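Cow rumen GH26 endo-mannanase (Metagenome, PDB 6UEH) probably hydrolyses internal beta-1,4-mannosidic linkages of mannans such as galactomannan, as a ruminal family 26 endo-mannanase with an accessory domain. Local coordinates at residues V224-S238 against R298-P310. Sequence-based numbering, arbitrary orientation.
Sequences VIEWVKERGGIATAS and RLQDEKVPLIFRP
The ring of Phe-308 meets the carbonyl oxygen of Ala-237 obliquely, CD1 lying 3.6 Å from Ala-237 O, and one of its faces carries Pro-310 CD, displaced toward the rim. The guanidinium of Arg-309 takes a water at its edge, in plane, through NE; that water donates in turn to Thr-236 OG1, while Ser-238 CB approaches NH2 obliquely. These side chains belong to neighbouring parallel strands of the TIM barrel, 234-238 and 306-309, inclined by 17°. Ile-307 N donates to Ala-235 O (2.9 Å), and Arg-309 N to Ala-237 O. Ile-307 O is gripped twice, by Ala-237 N and by Thr-236 OG1 (2.8 Å), which arrive from opposite faces of the carbonyl plane. The threonine hydroxyl gets there because it stands trans to its own backbone nitrogen (chi1 -174°). A further water links Ala-235 N to Pro-305 O where the strands begin. Leu-306 CD1 packs against the methyls of Ala-235 and Ala-237. Just after helix 280-301, Val-304 turns CG1 to Val-228 CG2 (3.9 Å) and CG2 to Lys-229 CG on helix 220-230, beside Leu-299 CD2 against Val-224 and Ile-225. Bent at chi2 and chi3, Lys-229 folds over Val-304, which lets NZ make a weak hydrogen bond to Glu-302 O in the Schellman motif that ends helix 280-301. Salt bridges from Arg-309 to Glu-428 and Asp-386, and the Ser-238 hydroxyl's bond to Asp-206, extend the polar network at the strands' C-terminal ends, where TIM barrels place their active sites; partners on several nitrogens probably fix the guanidinium's orientation.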
ATOM      1  N   VAL A 224     -16.875   3.948  17.878  1.00 14.05           N
ATOM      2  CA  VAL A 224     -17.105   3.675  16.462  1.00 18.09           C
ATOM      3  C   VAL A 224     -18.519   4.097  16.073  1.00 18.19           C
ATOM      4  O   VAL A 224     -18.727   4.756  15.052  1.00 13.98           O
ATOM      5  CB  VAL A 224     -16.903   2.186  16.120  1.00 18.35           C
ATOM      6  CG1 VAL A 224     -17.332   1.905  14.687  1.00 18.40           C
ATOM      7  CG2 VAL A 224     -15.452   1.781  16.332  1.00 17.80           C
ATOM      8  N   ILE A 225     -19.486   3.714  16.901  1.00 14.92           N
ATOM      9  CA  ILE A 225     -20.878   4.091  16.692  1.00 16.95           C
ATOM     10  C   ILE A 225     -21.036   5.609  16.707  1.00 19.12           C
ATOM     11  O   ILE A 225     -21.711   6.182  15.848  1.00 19.56           O
ATOM     12  CB  ILE A 225     -21.792   3.463  17.760  1.00 19.08           C
ATOM     13  CG1 ILE A 225     -21.804   1.939  17.609  1.00 19.01           C
ATOM     14  CG2 ILE A 225     -23.202   4.027  17.663  1.00 20.32           C
ATOM     15  CD1 ILE A 225     -22.599   1.223  18.677  1.00 20.41           C
ATOM     16  N   GLU A 226     -20.396   6.253  17.678  1.00 18.97           N
ATOM     17  CA  GLU A 226     -20.438   7.704  17.800  1.00 20.16           C
ATOM     18  C   GLU A 226     -19.894   8.371  16.539  1.00 17.89           C
ATOM     19  O   GLU A 226     -20.507   9.292  16.001  1.00 18.32           O
ATOM     20  CB  GLU A 226     -19.644   8.158  19.030  1.00 23.42           C
ATOM     21  CG  GLU A 226     -19.959   9.569  19.512  1.00 29.17           C
ATOM     22  CD  GLU A 226     -19.222  10.643  18.735  1.00 32.17           C
ATOM     23  OE1 GLU A 226     -18.182  10.329  18.116  1.00 32.13           O
ATOM     24  OE2 GLU A 226     -19.685  11.804  18.745  1.00 34.28           O
ATOM     25  N   TRP A 227     -18.746   7.894  16.070  1.00 15.72           N
ATOM     26  CA  TRP A 227     -18.091   8.477  14.903  1.00 14.87           C
ATOM     27  C   TRP A 227     -18.968   8.378  13.660  1.00 17.85           C
ATOM     28  O   TRP A 227     -19.139   9.355  12.930  1.00 14.76           O
ATOM     29  CB  TRP A 227     -16.744   7.795  14.648  1.00 15.14           C
ATOM     30  CG  TRP A 227     -15.948   8.438  13.550  1.00 15.51           C
ATOM     31  CD1 TRP A 227     -15.763   7.966  12.280  1.00 15.08           C
ATOM     32  CD2 TRP A 227     -15.242   9.681  13.622  1.00 15.70           C
ATOM     33  NE1 TRP A 227     -14.980   8.837  11.560  1.00 14.95           N
ATOM     34  CE2 TRP A 227     -14.650   9.900  12.362  1.00 16.23           C
ATOM     35  CE3 TRP A 227     -15.051  10.632  14.630  1.00 16.26           C
ATOM     36  CZ2 TRP A 227     -13.875  11.023  12.086  1.00 18.22           C
ATOM     37  CZ3 TRP A 227     -14.285  11.748  14.353  1.00 17.39           C
ATOM     38  CH2 TRP A 227     -13.707  11.934  13.091  1.00 19.75           C
ATOM     39  N   VAL A 228     -19.530   7.197  13.429  1.00 17.70           N
ATOM     40  CA  VAL A 228     -20.310   6.949  12.224  1.00 17.12           C
ATOM     41  C   VAL A 228     -21.726   7.511  12.320  1.00 18.44           C
ATOM     42  O   VAL A 228     -22.146   8.294  11.469  1.00 18.66           O
ATOM     43  CB  VAL A 228     -20.394   5.440  11.916  1.00 16.30           C
ATOM     44  CG1 VAL A 228     -21.336   5.184  10.748  1.00 17.57           C
ATOM     45  CG2 VAL A 228     -19.008   4.877  11.626  1.00 14.63           C
ATOM     46  N   LYS A 229     -22.451   7.117  13.360  1.00 19.71           N
ATOM     47  CA  LYS A 229     -23.876   7.421  13.457  1.00 22.77           C
ATOM     48  C   LYS A 229     -24.167   8.849  13.919  1.00 23.49           C
ATOM     49  O   LYS A 229     -25.211   9.408  13.586  1.00 24.64           O
ATOM     50  CB  LYS A 229     -24.559   6.425  14.399  1.00 26.65           C
ATOM     51  CG  LYS A 229     -24.413   4.971  13.967  1.00 29.17           C
ATOM     52  CD  LYS A 229     -25.357   4.616  12.826  1.00 32.71           C
ATOM     53  CE  LYS A 229     -26.769   4.361  13.338  1.00 36.91           C
ATOM     54  NZ  LYS A 229     -27.720   4.016  12.245  1.00 39.54           N
ATOM     55  N   GLU A 230     -23.254   9.441  14.681  1.00 23.49           N
ATOM     56  CA  GLU A 230     -23.503  10.772  15.227  1.00 26.40           C
ATOM     57  C   GLU A 230     -22.684  11.868  14.547  1.00 24.50           C
ATOM     58  O   GLU A 230     -23.143  13.004  14.435  1.00 24.01           O
ATOM     59  CB  GLU A 230     -23.244  10.783  16.735  1.00 32.00           C
ATOM     60  CG  GLU A 230     -24.240   9.942  17.523  1.00 37.54           C
ATOM     61  CD  GLU A 230     -24.098  10.107  19.023  1.00 43.72           C
ATOM     62  OE1 GLU A 230     -23.036  10.585  19.476  1.00 45.14           O
ATOM     63  OE2 GLU A 230     -25.053   9.758  19.750  1.00 47.21           O
ATOM     64  N   ARG A 231     -21.482  11.539  14.086  1.00 22.37           N
ATOM     65  CA  ARG A 231     -20.642  12.538  13.431  1.00 24.71           C
ATOM     66  C   ARG A 231     -20.598  12.374  11.915  1.00 23.53           C
ATOM     67  O   ARG A 231     -20.062  13.228  11.210  1.00 25.03           O
ATOM     68  CB  ARG A 231     -19.225  12.499  14.001  1.00 25.80           C
ATOM     69  CG  ARG A 231     -19.148  12.966  15.440  1.00 29.25           C
ATOM     70  CD  ARG A 231     -17.791  13.560  15.755  1.00 30.66           C
ATOM     71  NE  ARG A 231     -17.060  12.758  16.729  1.00 30.72           N
ATOM     72  CZ  ARG A 231     -15.888  13.106  17.248  1.00 32.12           C
ATOM     73  NH1 ARG A 231     -15.292  12.316  18.131  1.00 32.44           N
ATOM     74  NH2 ARG A 231     -15.314  14.246  16.882  1.00 32.45           N
ATOM     75  N   GLY A 232     -21.164  11.279  11.420  1.00 21.31           N
ATOM     76  CA  GLY A 232     -21.254  11.042   9.990  1.00 20.58           C
ATOM     77  C   GLY A 232     -19.931  10.668   9.351  1.00 19.39           C
ATOM     78  O   GLY A 232     -19.724  10.882   8.155  1.00 17.97           O
ATOM     79  N   GLY A 233     -19.034  10.099  10.150  1.00 18.07           N
ATOM     80  CA  GLY A 233     -17.717   9.732   9.668  1.00 17.04           C
ATOM     81  C   GLY A 233     -17.613   8.302   9.180  1.00 16.88           C
ATOM     82  O   GLY A 233     -18.585   7.544   9.212  1.00 16.08           O
ATOM     83  N   ILE A 234     -16.419   7.945   8.718  1.00 15.99           N
ATOM     84  CA  ILE A 234     -16.120   6.603   8.243  1.00 15.09           C
ATOM     85  C   ILE A 234     -15.191   5.915   9.238  1.00 14.71           C
ATOM     86  O   ILE A 234     -14.235   6.521   9.712  1.00 15.06           O
ATOM     87  CB  ILE A 234     -15.458   6.634   6.849  1.00 14.92           C
ATOM     88  CG1 ILE A 234     -16.392   7.295   5.830  1.00 15.99           C
ATOM     89  CG2 ILE A 234     -15.074   5.232   6.399  1.00 14.36           C
ATOM     90  CD1 ILE A 234     -15.778   7.458   4.457  1.00 16.97           C
ATOM     91  N   ALA A 235     -15.472   4.657   9.558  1.00 12.95           N
ATOM     92  CA  ALA A 235     -14.664   3.939  10.537  1.00 13.25           C
ATOM     93  C   ALA A 235     -13.802   2.852   9.897  1.00 12.73           C
ATOM     94  O   ALA A 235     -14.266   2.106   9.036  1.00 13.05           O
ATOM     95  CB  ALA A 235     -15.558   3.330  11.611  1.00 12.53           C
ATOM     96  N   THR A 236     -12.543   2.778  10.320  1.00 12.78           N
ATOM     97  CA  THR A 236     -11.685   1.647   9.986  1.00 13.14           C
ATOM     98  C   THR A 236     -11.110   1.079  11.281  1.00 13.34           C
ATOM     99  O   THR A 236     -10.974   1.796  12.273  1.00 13.60           O
ATOM    100  CB  THR A 236     -10.541   2.035   9.015  1.00 15.48           C
ATOM    101  OG1 THR A 236      -9.827   0.858   8.614  1.00 14.86           O
ATOM    102  CG2 THR A 236      -9.573   3.010   9.667  1.00 16.46           C
ATOM    103  N   ALA A 237     -10.792  -0.212  11.292  1.00 12.85           N
ATOM    104  CA  ALA A 237     -10.256  -0.809  12.509  1.00 13.86           C
ATOM    105  C   ALA A 237      -9.303  -1.967  12.244  1.00 15.16           C
ATOM    106  O   ALA A 237      -9.557  -2.824  11.394  1.00 14.54           O
ATOM    107  CB  ALA A 237     -11.392  -1.268  13.409  1.00 14.05           C
ATOM    108  N   SER A 238      -8.198  -1.977  12.984  1.00 15.00           N
ATOM    109  CA  SER A 238      -7.278  -3.105  12.981  1.00 16.09           C
ATOM    110  C   SER A 238      -7.562  -3.984  14.197  1.00 14.97           C
ATOM    111  O   SER A 238      -8.490  -3.716  14.962  1.00 15.28           O
ATOM    112  CB  SER A 238      -5.824  -2.621  12.974  1.00 17.11           C
ATOM    113  OG  SER A 238      -5.619  -1.577  13.912  1.00 17.12           O
ATOM    114  N   ARG A 298     -22.483  -6.064  17.333  1.00 17.31           N
ATOM    115  CA  ARG A 298     -23.092  -4.855  17.881  1.00 18.67           C
ATOM    116  C   ARG A 298     -23.125  -3.760  16.811  1.00 18.30           C
ATOM    117  O   ARG A 298     -24.128  -3.062  16.651  1.00 16.78           O
ATOM    118  CB  ARG A 298     -22.330  -4.372  19.116  1.00 19.57           C
ATOM    119  CG  ARG A 298     -22.311  -5.352  20.281  1.00 20.02           C
ATOM    120  CD  ARG A 298     -21.419  -4.833  21.399  1.00 20.38           C
ATOM    121  NE  ARG A 298     -21.947  -3.600  21.977  1.00 20.97           N
ATOM    122  CZ  ARG A 298     -21.212  -2.708  22.628  1.00 22.51           C
ATOM    123  NH1 ARG A 298     -19.912  -2.903  22.772  1.00 23.20           N
ATOM    124  NH2 ARG A 298     -21.773  -1.617  23.131  1.00 20.70           N
ATOM    125  N   LEU A 299     -22.024  -3.630  16.075  1.00 16.43           N
ATOM    126  CA  LEU A 299     -21.952  -2.684  14.965  1.00 15.78           C
ATOM    127  C   LEU A 299     -22.989  -3.032  13.906  1.00 15.11           C
ATOM    128  O   LEU A 299     -23.711  -2.160  13.433  1.00 16.40           O
ATOM    129  CB  LEU A 299     -20.551  -2.668  14.344  1.00 13.92           C
ATOM    130  CG  LEU A 299     -19.418  -2.138  15.224  1.00 20.49           C
ATOM    131  CD1 LEU A 299     -18.113  -2.094  14.439  1.00 18.98           C
ATOM    132  CD2 LEU A 299     -19.766  -0.767  15.773  1.00 14.96           C
ATOM    133  N   GLN A 300     -23.065  -4.310  13.543  1.00 16.58           N
ATOM    134  CA  GLN A 300     -24.031  -4.746  12.538  1.00 17.31           C
ATOM    135  C   GLN A 300     -25.461  -4.505  13.018  1.00 18.12           C
ATOM    136  O   GLN A 300     -26.321  -4.088  12.239  1.00 18.99           O
ATOM    137  CB  GLN A 300     -23.830  -6.223  12.184  1.00 18.28           C
ATOM    138  CG  GLN A 300     -24.807  -6.730  11.125  1.00 21.30           C
ATOM    139  CD  GLN A 300     -24.344  -8.011  10.448  1.00 22.96           C
ATOM    140  OE1 GLN A 300     -23.628  -7.973   9.447  1.00 23.27           O
ATOM    141  NE2 GLN A 300     -24.760  -9.153  10.988  1.00 23.22           N
ATOM    142  N   ASP A 301     -25.703  -4.753  14.303  1.00 19.29           N
ATOM    143  CA  ASP A 301     -27.011  -4.500  14.904  1.00 21.57           C
ATOM    144  C   ASP A 301     -27.435  -3.045  14.744  1.00 20.56           C
ATOM    145  O   ASP A 301     -28.607  -2.754  14.506  1.00 21.50           O
ATOM    146  CB  ASP A 301     -27.007  -4.863  16.392  1.00 23.80           C
ATOM    147  CG  ASP A 301     -27.029  -6.358  16.633  1.00 26.03           C
ATOM    148  OD1 ASP A 301     -27.456  -7.105  15.729  1.00 25.64           O
ATOM    149  OD2 ASP A 301     -26.634  -6.785  17.739  1.00 28.31           O
ATOM    150  N   GLU A 302     -26.478  -2.135  14.886  1.00 18.90           N
ATOM    151  CA  GLU A 302     -26.758  -0.708  14.787  1.00 21.81           C
ATOM    152  C   GLU A 302     -26.482  -0.183  13.378  1.00 21.42           C
ATOM    153  O   GLU A 302     -26.363   1.026  13.171  1.00 20.96           O
ATOM    154  CB  GLU A 302     -25.930   0.070  15.813  1.00 23.94           C
ATOM    155  CG  GLU A 302     -26.079  -0.431  17.249  1.00 25.20           C
ATOM    156  CD  GLU A 302     -27.430  -0.101  17.863  1.00 29.70           C
ATOM    157  OE1 GLU A 302     -28.162   0.736  17.294  1.00 30.43           O
ATOM    158  OE2 GLU A 302     -27.754  -0.678  18.926  1.00 31.42           O
ATOM    159  N   LYS A 303     -26.380  -1.107  12.424  1.00 20.44           N
ATOM    160  CA  LYS A 303     -26.211  -0.782  11.006  1.00 22.04           C
ATOM    161  C   LYS A 303     -24.974   0.072  10.744  1.00 21.65           C
ATOM    162  O   LYS A 303     -25.026   1.045   9.987  1.00 18.52           O
ATOM    163  CB  LYS A 303     -27.459  -0.074  10.467  1.00 25.82           C
ATOM    164  CG  LYS A 303     -28.720  -0.917  10.545  1.00 28.67           C
ATOM    165  CD  LYS A 303     -29.910  -0.198   9.932  1.00 33.44           C
ATOM    166  CE  LYS A 303     -31.142  -1.090   9.930  1.00 36.19           C
ATOM    167  NZ  LYS A 303     -30.888  -2.366   9.198  1.00 37.55           N
ATOM    168  N   VAL A 304     -23.864  -0.303  11.369  1.00 19.09           N
ATOM    169  CA  VAL A 304     -22.607   0.409  11.191  1.00 18.16           C
ATOM    170  C   VAL A 304     -21.626  -0.411  10.362  1.00 16.29           C
ATOM    171  O   VAL A 304     -21.208  -1.493  10.778  1.00 14.69           O
ATOM    172  CB  VAL A 304     -21.949   0.754  12.541  1.00 16.84           C
ATOM    173  CG1 VAL A 304     -20.598   1.410  12.314  1.00 15.79           C
ATOM    174  CG2 VAL A 304     -22.856   1.662  13.359  1.00 17.45           C
ATOM    175  N   PRO A 305     -21.268   0.101   9.177  1.00 16.19           N
ATOM    176  CA  PRO A 305     -20.261  -0.526   8.319  1.00 15.89           C
ATOM    177  C   PRO A 305     -18.857  -0.216   8.828  1.00 15.68           C
ATOM    178  O   PRO A 305     -18.664   0.794   9.505  1.00 16.18           O
ATOM    179  CB  PRO A 305     -20.512   0.119   6.958  1.00 16.45           C
ATOM    180  CG  PRO A 305     -21.019   1.479   7.301  1.00 18.23           C
ATOM    181  CD  PRO A 305     -21.840   1.310   8.557  1.00 16.59           C
ATOM    182  N   LEU A 306     -17.896  -1.072   8.499  1.00 15.41           N
ATOM    183  CA  LEU A 306     -16.535  -0.919   8.999  1.00 14.38           C
ATOM    184  C   LEU A 306     -15.500  -1.365   7.970  1.00 13.90           C
ATOM    185  O   LEU A 306     -15.602  -2.454   7.410  1.00 13.48           O
ATOM    186  CB  LEU A 306     -16.358  -1.721  10.297  1.00 15.95           C
ATOM    187  CG  LEU A 306     -14.987  -1.700  10.973  1.00 16.43           C
ATOM    188  CD1 LEU A 306     -14.690  -0.318  11.544  1.00 16.20           C
ATOM    189  CD2 LEU A 306     -14.908  -2.769  12.057  1.00 17.22           C
ATOM    190  N   ILE A 307     -14.505  -0.521   7.719  1.00 14.09           N
ATOM    191  CA  ILE A 307     -13.344  -0.952   6.949  1.00 13.92           C
ATOM    192  C   ILE A 307     -12.460  -1.773   7.883  1.00 14.16           C
ATOM    193  O   ILE A 307     -11.667  -1.226   8.650  1.00 15.29           O
ATOM    194  CB  ILE A 307     -12.559   0.234   6.360  1.00 14.92           C
ATOM    195  CG1 ILE A 307     -13.484   1.109   5.508  1.00 16.33           C
ATOM    196  CG2 ILE A 307     -11.375  -0.265   5.534  1.00 14.04           C
ATOM    197  CD1 ILE A 307     -12.854   2.401   5.037  1.00 18.51           C
ATOM    198  N   PHE A 308     -12.624  -3.090   7.824  1.00 13.68           N
ATOM    199  CA  PHE A 308     -11.979  -3.996   8.766  1.00 14.39           C
ATOM    200  C   PHE A 308     -10.639  -4.483   8.222  1.00 14.40           C
ATOM    201  O   PHE A 308     -10.577  -5.095   7.152  1.00 13.44           O
ATOM    202  CB  PHE A 308     -12.909  -5.177   9.068  1.00 15.26           C
ATOM    203  CG  PHE A 308     -12.430  -6.066  10.177  1.00 16.85           C
ATOM    204  CD1 PHE A 308     -11.916  -5.526  11.345  1.00 18.18           C
ATOM    205  CD2 PHE A 308     -12.514  -7.446  10.062  1.00 17.00           C
ATOM    206  CE1 PHE A 308     -11.480  -6.348  12.372  1.00 18.19           C
ATOM    207  CE2 PHE A 308     -12.080  -8.270  11.086  1.00 16.22           C
ATOM    208  CZ  PHE A 308     -11.563  -7.719  12.240  1.00 16.16           C
ATOM    209  N   ARG A 309      -9.570  -4.202   8.966  1.00 14.21           N
ATOM    210  CA  ARG A 309      -8.217  -4.537   8.533  1.00 15.22           C
ATOM    211  C   ARG A 309      -7.532  -5.480   9.529  1.00 16.35           C
ATOM    212  O   ARG A 309      -6.610  -5.085  10.242  1.00 17.20           O
ATOM    213  CB  ARG A 309      -7.395  -3.254   8.348  1.00 15.09           C
ATOM    214  CG  ARG A 309      -6.048  -3.441   7.663  1.00 15.00           C
ATOM    215  CD  ARG A 309      -5.408  -2.094   7.347  1.00 15.60           C
ATOM    216  NE  ARG A 309      -5.248  -1.264   8.539  1.00 15.53           N
ATOM    217  CZ  ARG A 309      -4.092  -1.077   9.168  1.00 16.07           C
ATOM    218  NH1 ARG A 309      -2.983  -1.650   8.710  1.00 15.60           N
ATOM    219  NH2 ARG A 309      -4.038  -0.304  10.246  1.00 16.49           N
ATOM    220  N   PRO A 310      -7.990  -6.740   9.582  1.00 15.67           N
ATOM    221  CA  PRO A 310      -7.374  -7.700  10.497  1.00 15.01           C
ATOM    222  C   PRO A 310      -6.090  -8.256   9.904  1.00 14.81           C
ATOM    223  O   PRO A 310      -5.846  -8.033   8.718  1.00 14.88           O
ATOM    224  CB  PRO A 310      -8.438  -8.788  10.614  1.00 14.57           C
ATOM    225  CG  PRO A 310      -9.052  -8.812   9.247  1.00 14.79           C
ATOM    226  CD  PRO A 310      -9.029  -7.376   8.750  1.00 15.12           C
TER
HETATM  227  O   HOH W   1     -17.644   3.329   8.492  1.00 23.22           O
HETATM  228  O   HOH W   2      -7.380   0.212   9.738  1.00 13.35           O
HETATM  229  O   HOH W   3      -6.561   0.685  12.217  1.00 21.16           O